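Local coordinates for cobalamin biosynthesis protein (Agrobacterium tumefaciens, PDB 3BY5), which probably takes part in cobalamin (vitamin B12) biosynthesis, being related to the C-terminal part of the CbiG family, although its precise role is not established, at residues 13-18 / 121-126; 42-47 / 63-68; 89-94 / 111-116. One frame throughout, in Å; residues are numbered along the deposited sequence.

Contact 1 of 3, residues 13-18 / 121-126. With SO4 (sulfate ion), chain B.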
loop_
_atom_site.group_PDB
_atom_site.type_symbol
_atom_site.label_atom_id
_atom_site.label_comp_id
_atom_site.label_asym_id
_atom_site.label_seq_id
_atom_site.Cartn_x
_atom_site.Cartn_y
_atom_site.Cartn_z
ATOM N N ALA A 13 1.083 -3.419 10.776
ATOM C CA ALA A 13 0.006 -4.317 11.192
ATOM C C ALA A 13 -0.725 -4.898 9.993
ATOM O O ALA A 13 -1.356 -4.168 9.233
ATOM C CB ALA A 13 -0.966 -3.612 12.102
ATOM N N GLY A 14 -0.627 -6.214 9.823
ATOM C CA GLY A 14 -1.372 -6.927 8.786
ATOM C C GLY A 14 -2.790 -7.185 9.246
ATOM O O GLY A 14 -3.002 -7.702 10.342
ATOM N N ILE A 15 -3.763 -6.818 8.417
ATOM C CA ILE A 15 -5.180 -6.910 8.791
ATOM C C ILE A 15 -5.940 -7.929 7.946
ATOM O O ILE A 15 -5.889 -7.900 6.718
ATOM C CB ILE A 15 -5.904 -5.537 8.695
ATOM C CG1 ILE A 15 -5.112 -4.423 9.394
ATOM C CG2 ILE A 15 -7.325 -5.627 9.254
ATOM C CD1 ILE A 15 -4.887 -4.635 10.884
ATOM N N GLY A 16 -6.635 -8.834 8.626
ATOM C CA GLY A 16 -7.566 -9.747 7.984
ATOM C C GLY A 16 -8.911 -9.630 8.666
ATOM O O GLY A 16 -8.979 -9.424 9.875
ATOM N N CYS A 17 -9.981 -9.734 7.887
ATOM C CA CYS A 17 -11.339 -9.732 8.432
ATOM C C CYS A 17 -12.296 -10.482 7.522
ATOM O O CYS A 17 -11.996 -10.710 6.347
ATOM C CB CYS A 17 -11.845 -8.304 8.680
ATOM S SG CYS A 17 -11.547 -7.141 7.339
ATOM N N ARG A 18 -13.440 -10.876 8.079
ATOM C CA ARG A 18 -14.488 -11.533 7.306
ATOM C C ARG A 18 -15.226 -10.484 6.469
ATOM O O ARG A 18 -15.247 -9.300 6.831
ATOM C CB ARG A 18 -15.456 -12.289 8.232
ATOM C CG ARG A 18 -15.674 -13.764 7.863
ATOM C CD ARG A 18 -16.545 -13.935 6.618
ATOM N NE ARG A 18 -16.088 -15.032 5.762
ATOM C CZ ARG A 18 -15.171 -14.919 4.800
ATOM N NH1 ARG A 18 -14.832 -15.981 4.081
ATOM N NH2 ARG A 18 -14.585 -13.754 4.549
ATOM N N GLY A 121 -12.548 -9.389 18.170
ATOM C CA GLY A 121 -13.812 -9.573 17.458
ATOM C C GLY A 121 -13.539 -10.613 16.388
ATOM O O GLY A 121 -13.035 -11.694 16.691
ATOM N N ASP A 122 -13.850 -10.293 15.137
ATOM C CA ASP A 122 -13.393 -11.125 14.017
ATOM C C ASP A 122 -12.519 -10.334 13.031
ATOM O O ASP A 122 -12.662 -10.433 11.809
ATOM C CB ASP A 122 -14.547 -11.880 13.336
ATOM C CG ASP A 122 -15.835 -11.087 13.308
ATOM O OD1 ASP A 122 -16.856 -11.594 13.819
ATOM O OD2 ASP A 122 -15.823 -9.956 12.781
ATOM N N VAL A 123 -11.614 -9.546 13.606
ATOM C CA VAL A 123 -10.560 -8.867 12.871
ATOM C C VAL A 123 -9.227 -9.421 13.368
ATOM O O VAL A 123 -8.925 -9.352 14.560
ATOM C CB VAL A 123 -10.607 -7.323 13.068
ATOM C CG1 VAL A 123 -9.530 -6.637 12.245
ATOM C CG2 VAL A 123 -11.968 -6.762 12.696
ATOM N N THR A 124 -8.449 -9.986 12.450
ATOM C CA THR A 124 -7.121 -10.513 12.755
ATOM C C THR A 124 -6.063 -9.437 12.563
ATOM O O THR A 124 -6.080 -8.708 11.576
ATOM C CB THR A 124 -6.783 -11.728 11.879
ATOM O OG1 THR A 124 -7.887 -12.639 11.895
ATOM C CG2 THR A 124 -5.541 -12.448 12.390
ATOM N N VAL A 125 -5.155 -9.334 13.529
ATOM C CA VAL A 125 -4.078 -8.362 13.494
ATOM C C VAL A 125 -2.750 -9.074 13.709
ATOM O O VAL A 125 -2.558 -9.740 14.729
ATOM C CB VAL A 125 -4.249 -7.282 14.584
ATOM C CG1 VAL A 125 -3.229 -6.163 14.393
ATOM C CG2 VAL A 125 -5.674 -6.714 14.582
ATOM N N ALA A 126 -1.849 -8.937 12.735
ATOM C CA ALA A 126 -0.476 -9.440 12.834
ATOM C C ALA A 126 0.495 -8.272 12.852
ATOM O O ALA A 126 0.444 -7.423 11.976
ATOM C CB ALA A 126 -0.159 -10.346 11.670
HETATM S S SO4 B . -5.427 -14.754 9.067
HETATM O O1 SO4 B . -5.673 -13.887 7.919
HETATM O O2 SO4 B . -4.263 -14.286 9.809
HETATM O O3 SO4 B . -6.587 -14.741 9.949
HETATM O O4 SO4 B . -5.187 -16.116 8.603
#
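In the middle of the mixed beta-sheet, strand 13-17 and strand 123-126 run antiparallel, with Gly-14 opposite Ala-126, Ile-15 opposite Val-125 and Gly-16 opposite Thr-124. Gly-14 and Ala-126 form a hydrogen-bonded pair, Gly-14 N to Ala-126 O at 2.7 Å and Ala-126 N to Gly-14 O at 2.9 Å. The Gly-16 and Thr-124 pair repeats the pattern: Gly-16 N lies 3.0 Å from Thr-124 O, and Thr-124 N lies 2.7 Å from Gly-16 O.

Ile-15, Cys-17, Val-123 and Val-125 share one face. With CG2 anti to its own backbone N (chi1 -49° for CG1), Ile-15 splits its branches between two valines: CG2 meets Val-123 CG1 at 3.9 Å, and CD1, at the end of the other branch, lies alongside Val-125 CG1 at 4.2 Å. Thr-124 and Ala-126 point to the reverse face, where Gly-16 and Gly-14 opposite them carry no side chain. There Thr-124 OG1 donates to O3 of a sulfate ion at 3.1 Å, and the sulfate lies over the side that Gly-16 leaves without a side chain. The ion, probably from the crystallisation liquor, is also held by Ser-97 OG and Ser-99 OG, which is consistent with a site that can take an anion.

Helix 23-37 covers the Ile-15 face through Ile-26, Ala-29 and Val-30. Helix 98-107 meets Thr-124 and Ala-126 on the other, and strands 43-46 and 112-120 flank the pair.

Contact 2 of 3, residues 42-47 / 63-68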
loop_
_atom_site.group_PDB
_atom_site.type_symbol
_atom_site.label_atom_id
_atom_site.label_comp_id
_atom_site.label_asym_id
_atom_site.label_seq_id
_atom_site.Cartn_x
_atom_site.Cartn_y
_atom_site.Cartn_z
ATOM N N ASP A 42 2.573 2.156 12.459
ATOM C CA ASP A 42 2.753 3.283 11.551
ATOM C C ASP A 42 2.457 2.943 10.091
ATOM O O ASP A 42 2.610 3.786 9.209
ATOM C CB ASP A 42 4.133 3.937 11.725
ATOM C CG ASP A 42 5.236 2.932 11.978
ATOM O OD1 ASP A 42 5.403 2.025 11.139
ATOM O OD2 ASP A 42 5.939 3.056 13.006
ATOM N N TYR A 43 1.988 1.720 9.850
ATOM C CA TYR A 43 1.671 1.262 8.502
ATOM C C TYR A 43 0.716 0.062 8.536
ATOM O O TYR A 43 0.896 -0.854 9.327
ATOM C CB TYR A 43 2.976 0.903 7.780
ATOM C CG TYR A 43 2.894 0.869 6.280
ATOM C CD1 TYR A 43 2.896 -0.342 5.603
ATOM C CD2 TYR A 43 2.829 2.046 5.533
ATOM C CE1 TYR A 43 2.823 -0.393 4.223
ATOM C CE2 TYR A 43 2.755 2.007 4.145
ATOM C CZ TYR A 43 2.753 0.778 3.500
ATOM O OH TYR A 43 2.683 0.700 2.131
ATOM N N LEU A 44 -0.307 0.078 7.692
ATOM C CA LEU A 44 -1.258 -1.035 7.606
ATOM C C LEU A 44 -1.067 -1.849 6.334
ATOM O O LEU A 44 -0.617 -1.323 5.318
ATOM C CB LEU A 44 -2.702 -0.533 7.657
ATOM C CG LEU A 44 -3.279 0.001 8.960
ATOM C CD1 LEU A 44 -4.725 0.364 8.734
ATOM C CD2 LEU A 44 -3.155 -1.021 10.073
ATOM N N ALA A 45 -1.424 -3.130 6.393
ATOM C CA ALA A 45 -1.282 -4.032 5.247
ATOM C C ALA A 45 -2.376 -5.093 5.204
ATOM O O ALA A 45 -2.923 -5.476 6.240
ATOM C CB ALA A 45 0.088 -4.686 5.239
ATOM N N THR A 46 -2.681 -5.563 3.996
ATOM C CA THR A 46 -3.718 -6.567 3.796
ATOM C C THR A 46 -3.469 -7.426 2.566
ATOM O O THR A 46 -2.655 -7.096 1.710
ATOM C CB THR A 46 -5.145 -5.935 3.734
ATOM O OG1 THR A 46 -6.134 -6.965 3.825
ATOM C CG2 THR A 46 -5.364 -5.134 2.456
ATOM N N ALA A 47 -4.179 -8.543 2.509
ATOM C CA ALA A 47 -4.185 -9.429 1.360
ATOM C C ALA A 47 -5.198 -8.874 0.366
ATOM O O ALA A 47 -5.962 -7.984 0.736
ATOM C CB ALA A 47 -4.587 -10.800 1.813
ATOM N N LEU A 63 -7.530 5.841 11.222
ATOM C CA LEU A 63 -6.268 5.724 11.951
ATOM C C LEU A 63 -5.190 6.654 11.388
ATOM O O LEU A 63 -4.113 6.777 11.969
ATOM C CB LEU A 63 -5.764 4.280 11.932
ATOM C CG LEU A 63 -6.524 3.196 12.696
ATOM C CD1 LEU A 63 -6.216 1.856 12.084
ATOM C CD2 LEU A 63 -6.188 3.187 14.175
ATOM N N SER A 64 -5.502 7.303 10.263
ATOM C CA SER A 64 -4.576 8.143 9.490
ATOM C C SER A 64 -3.273 7.411 9.109
ATOM O O SER A 64 -2.175 7.975 9.182
ATOM C CB SER A 64 -4.325 9.491 10.179
ATOM O OG SER A 64 -3.434 9.356 11.266
ATOM N N LEU A 65 -3.428 6.150 8.703
ATOM C CA LEU A 65 -2.326 5.293 8.276
ATOM C C LEU A 65 -2.496 4.915 6.812
ATOM O O LEU A 65 -3.613 4.900 6.291
ATOM C CB LEU A 65 -2.272 4.019 9.126
ATOM C CG LEU A 65 -2.075 4.166 10.635
ATOM C CD1 LEU A 65 -2.247 2.837 11.332
ATOM C CD2 LEU A 65 -0.720 4.773 10.956
ATOM N N SER A 66 -1.377 4.621 6.150
ATOM C CA SER A 66 -1.395 4.135 4.776
ATOM C C SER A 66 -1.746 2.658 4.777
ATOM O O SER A 66 -1.512 1.968 5.766
ATOM C CB SER A 66 -0.042 4.350 4.100
ATOM O OG SER A 66 0.168 5.714 3.797
ATOM N N LEU A 67 -2.317 2.179 3.676
ATOM C CA LEU A 67 -2.642 0.766 3.537
ATOM C C LEU A 67 -1.942 0.181 2.325
ATOM O O LEU A 67 -1.969 0.769 1.259
ATOM C CB LEU A 67 -4.155 0.572 3.421
ATOM C CG LEU A 67 -4.676 -0.860 3.297
ATOM C CD1 LEU A 67 -4.504 -1.656 4.593
ATOM C CD2 LEU A 67 -6.130 -0.840 2.866
ATOM N N GLU A 68 -1.298 -0.966 2.496
ATOM C CA GLU A 68 -0.783 -1.699 1.350
ATOM C C GLU A 68 -1.610 -2.951 1.100
ATOM O O GLU A 68 -1.681 -3.837 1.943
ATOM C CB GLU A 68 0.700 -2.044 1.507
ATOM C CG GLU A 68 1.301 -2.666 0.250
ATOM C CD GLU A 68 2.787 -2.955 0.374
ATOM O OE1 GLU A 68 3.494 -2.178 1.048
ATOM O OE2 GLU A 68 3.257 -3.951 -0.223
HETATM O O HOH W 1 1.050 5.368 7.269
#
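Leu-44, Glu-68 and Tyr-43 bury the most surface where the parallel strands 43-46 and 67-68 meet. Leu-44 joins them through its backbone: its N donates to Ser-66 O at 3.0 Å, and its O accepts from Glu-68 N at 2.9 Å. Its CB meets Leu-67 CD1 at 3.7 Å, its CG Leu-65 CD1 at 3.8 Å, and its CD1 reaches Leu-63, the last two side chains crossing it at about a right angle. A water bridges Asp-42 O and Ser-66 N. Glu-68 O accepts from Thr-46 N at 2.9 Å, and Glu-68 CB packs against Tyr-43 OH at 3.4 Å.

Tyr-43 starts out away from segment 63-68, but CG anti to the backbone N (chi1 -160°) brings the ring back across it. Ser-66 O lies over one face, and CE2 touches Ser-66 CB at 3.6 Å. The hydroxyl reaches Glu-68 OE1 at 3.2 Å, near the ring plane, with the carboxylate turned 77° from the ring. Its proton has a second, weak candidate acceptor in Glu-68 OE1 of the second subunit, whose strand continues the sheet antiparallel to Leu-67 and Glu-68. Helix 54-62, which touches Leu-44 through Ala-60 and Thr-46 through Leu-56, links the parallel strands as a beta-alpha-beta crossover.

Contact 3 of 3, residues 89-94 / 111-116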
loop_
_atom_site.group_PDB
_atom_site.type_symbol
_atom_site.label_atom_id
_atom_site.label_comp_id
_atom_site.label_asym_id
_atom_site.label_seq_id
_atom_site.Cartn_x
_atom_site.Cartn_y
_atom_site.Cartn_z
ATOM N N SER A 89 11.728 -15.173 10.811
ATOM C CA SER A 89 10.752 -14.097 10.652
ATOM C C SER A 89 9.418 -14.389 11.337
ATOM O O SER A 89 8.667 -13.470 11.645
ATOM C CB SER A 89 10.519 -13.783 9.173
ATOM O OG SER A 89 11.723 -13.390 8.537
ATOM N N LEU A 90 9.119 -15.664 11.567
ATOM C CA LEU A 90 7.901 -16.024 12.289
ATOM C C LEU A 90 8.181 -16.707 13.617
ATOM O O LEU A 90 9.180 -17.406 13.767
ATOM C CB LEU A 90 6.934 -16.855 11.429
ATOM C CG LEU A 90 7.365 -17.734 10.252
ATOM C CD1 LEU A 90 8.166 -18.948 10.689
ATOM C CD2 LEU A 90 6.132 -18.180 9.514
ATOM N N ASP A 91 7.288 -16.491 14.578
ATOM C CA ASP A 91 7.428 -17.058 15.918
ATOM C C ASP A 91 6.579 -18.311 16.138
ATOM O O ASP A 91 6.293 -18.686 17.277
ATOM C CB ASP A 91 7.150 -15.999 16.999
ATOM C CG ASP A 91 5.919 -15.140 16.703
ATOM O OD1 ASP A 91 5.740 -14.121 17.408
ATOM O OD2 ASP A 91 5.133 -15.466 15.784
ATOM N N HIS A 92 6.185 -18.952 15.039
ATOM C CA HIS A 92 5.495 -20.242 15.078
ATOM C C HIS A 92 6.011 -21.164 13.968
ATOM O O HIS A 92 6.878 -20.774 13.189
ATOM C CB HIS A 92 3.969 -20.061 15.017
ATOM C CG HIS A 92 3.474 -19.459 13.740
ATOM N ND1 HIS A 92 2.903 -20.211 12.735
ATOM C CD2 HIS A 92 3.459 -18.178 13.304
ATOM C CE1 HIS A 92 2.561 -19.419 11.736
ATOM N NE2 HIS A 92 2.888 -18.182 12.055
ATOM N N SER A 93 5.485 -22.384 13.905
ATOM C CA SER A 93 6.006 -23.401 12.990
ATOM C C SER A 93 5.401 -23.342 11.586
ATOM O O SER A 93 4.189 -23.191 11.424
ATOM C CB SER A 93 5.809 -24.802 13.582
ATOM O OG SER A 93 6.495 -24.942 14.815
ATOM N N GLY A 94 6.265 -23.456 10.578
ATOM C CA GLY A 94 5.838 -23.661 9.199
ATOM C C GLY A 94 5.419 -22.422 8.435
ATOM O O GLY A 94 6.187 -21.463 8.319
ATOM N N ALA A 111 12.039 -8.137 7.916
ATOM C CA ALA A 111 11.138 -8.003 9.004
ATOM C C ALA A 111 11.017 -9.302 9.725
ATOM O O ALA A 111 11.391 -10.333 9.227
ATOM C CB ALA A 111 9.841 -7.589 8.495
ATOM N N ARG A 112 10.452 -9.229 10.906
ATOM C CA ARG A 112 10.078 -10.380 11.717
ATOM C C ARG A 112 8.765 -10.092 12.438
ATOM O O ARG A 112 8.400 -8.931 12.633
ATOM C CB ARG A 112 11.204 -10.748 12.699
ATOM C CG ARG A 112 11.417 -9.750 13.822
ATOM C CD ARG A 112 12.882 -9.401 14.023
ATOM N NE ARG A 112 13.011 -8.069 14.623
ATOM C CZ ARG A 112 13.243 -6.944 13.944
ATOM N NH1 ARG A 112 13.399 -6.965 12.624
ATOM N NH2 ARG A 112 13.329 -5.788 14.592
ATOM N N LEU A 113 8.047 -11.149 12.804
ATOM C CA LEU A 113 6.839 -11.018 13.607
ATOM C C LEU A 113 7.232 -10.893 15.064
ATOM O O LEU A 113 8.018 -11.693 15.562
ATOM C CB LEU A 113 5.938 -12.233 13.422
ATOM C CG LEU A 113 5.352 -12.493 12.037
ATOM C CD1 LEU A 113 4.744 -13.870 12.028
ATOM C CD2 LEU A 113 4.321 -11.435 11.648
ATOM N N VAL A 114 6.683 -9.893 15.747
ATOM C CA VAL A 114 7.092 -9.583 17.121
ATOM C C VAL A 114 6.044 -9.928 18.180
ATOM O O VAL A 114 6.339 -9.937 19.379
ATOM C CB VAL A 114 7.518 -8.105 17.274
ATOM C CG1 VAL A 114 8.720 -7.807 16.393
ATOM C CG2 VAL A 114 6.365 -7.162 16.955
ATOM N N ALA A 115 4.827 -10.215 17.729
ATOM C CA ALA A 115 3.718 -10.504 18.622
ATOM C C ALA A 115 2.992 -11.740 18.101
ATOM O O ALA A 115 3.070 -12.031 16.906
ATOM C CB ALA A 115 2.787 -9.312 18.676
ATOM N N PRO A 116 2.308 -12.490 18.993
ATOM C CA PRO A 116 1.494 -13.608 18.525
ATOM C C PRO A 116 0.247 -13.139 17.788
ATOM O O PRO A 116 -0.184 -11.997 17.963
ATOM C CB PRO A 116 1.101 -14.317 19.824
ATOM C CG PRO A 116 1.123 -13.254 20.845
ATOM C CD PRO A 116 2.275 -12.379 20.464
#
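Ser-89, at the start of the loop segment 89-94, meets segment 111-116 with both its backbone and its side chain. Its carbonyl O accepts a hydrogen bond from Leu-113 N at 2.7 Å. The same oxygen also takes a CA-H contact from Arg-112, and the CB and CG of Leu-113 pack close to it. The hydroxyl, set beside the backbone N of its own residue (chi1 -59°), lies 3.2 Å from Ala-111 O; Ser-86 O is a rival acceptor, a weak one, so the bond to Ala-111 is not settled.

Leu-90 directs its side chain away as a whole, but the root of that side chain still touches: Leu-90 CB rests on Leu-113 CD1 at 3.8 Å. Leu-113 itself points toward the loop, and its CD1 branch closes on the Leu-90 backbone.

Asp-91 points toward the strand and crosses Leu-113 at about a right angle. OD2 approaches Leu-113 CB and CD1, each at 4.1 Å. OD1 faces Ala-115 O at 3.4 Å, two acceptors with no hydrogen bond between them, so Asp-91 meets the strand through the apolar atoms of Leu-113 and not through a polar bond. His-92 then turns to helix 98-107, where its NE2 is hydrogen-bonded to Glu-100 OE1; Glu-100 also touches Leu-113.

On its other backbone edge, strand 112-120 pairs with strand 123-129, Arg-112 with Met-129 and Val-114 with Ile-127. The contact is therefore a loop between helices 72-84 and 98-107 laid against the outermost strand of an alpha/beta sheet and joined to it by a backbone hydrogen bond from Leu-113 N.

Overall arrangement
All three contacts belong to one mixed sheet, with strands in the order 67-69, 43-46, 11-17, 123-129, 112-120. Contact 1 joins the first and last strands of the chain at its middle, and the loop it closes contains contact 2 and then contact 3 in sequence. Contacts 1 and 2, with centres 12 Å apart, touch directly because strands 11-17 and 43-46 are neighbours. Contact 3 is centred 16 Å from contact 1 and 19 Å from contact 2, on the opposite side of the chain's centre from the latter. One end of the sheet thus continues into the second subunit at contact 2, while at the other contact 3 lays a loop on strand 112-120.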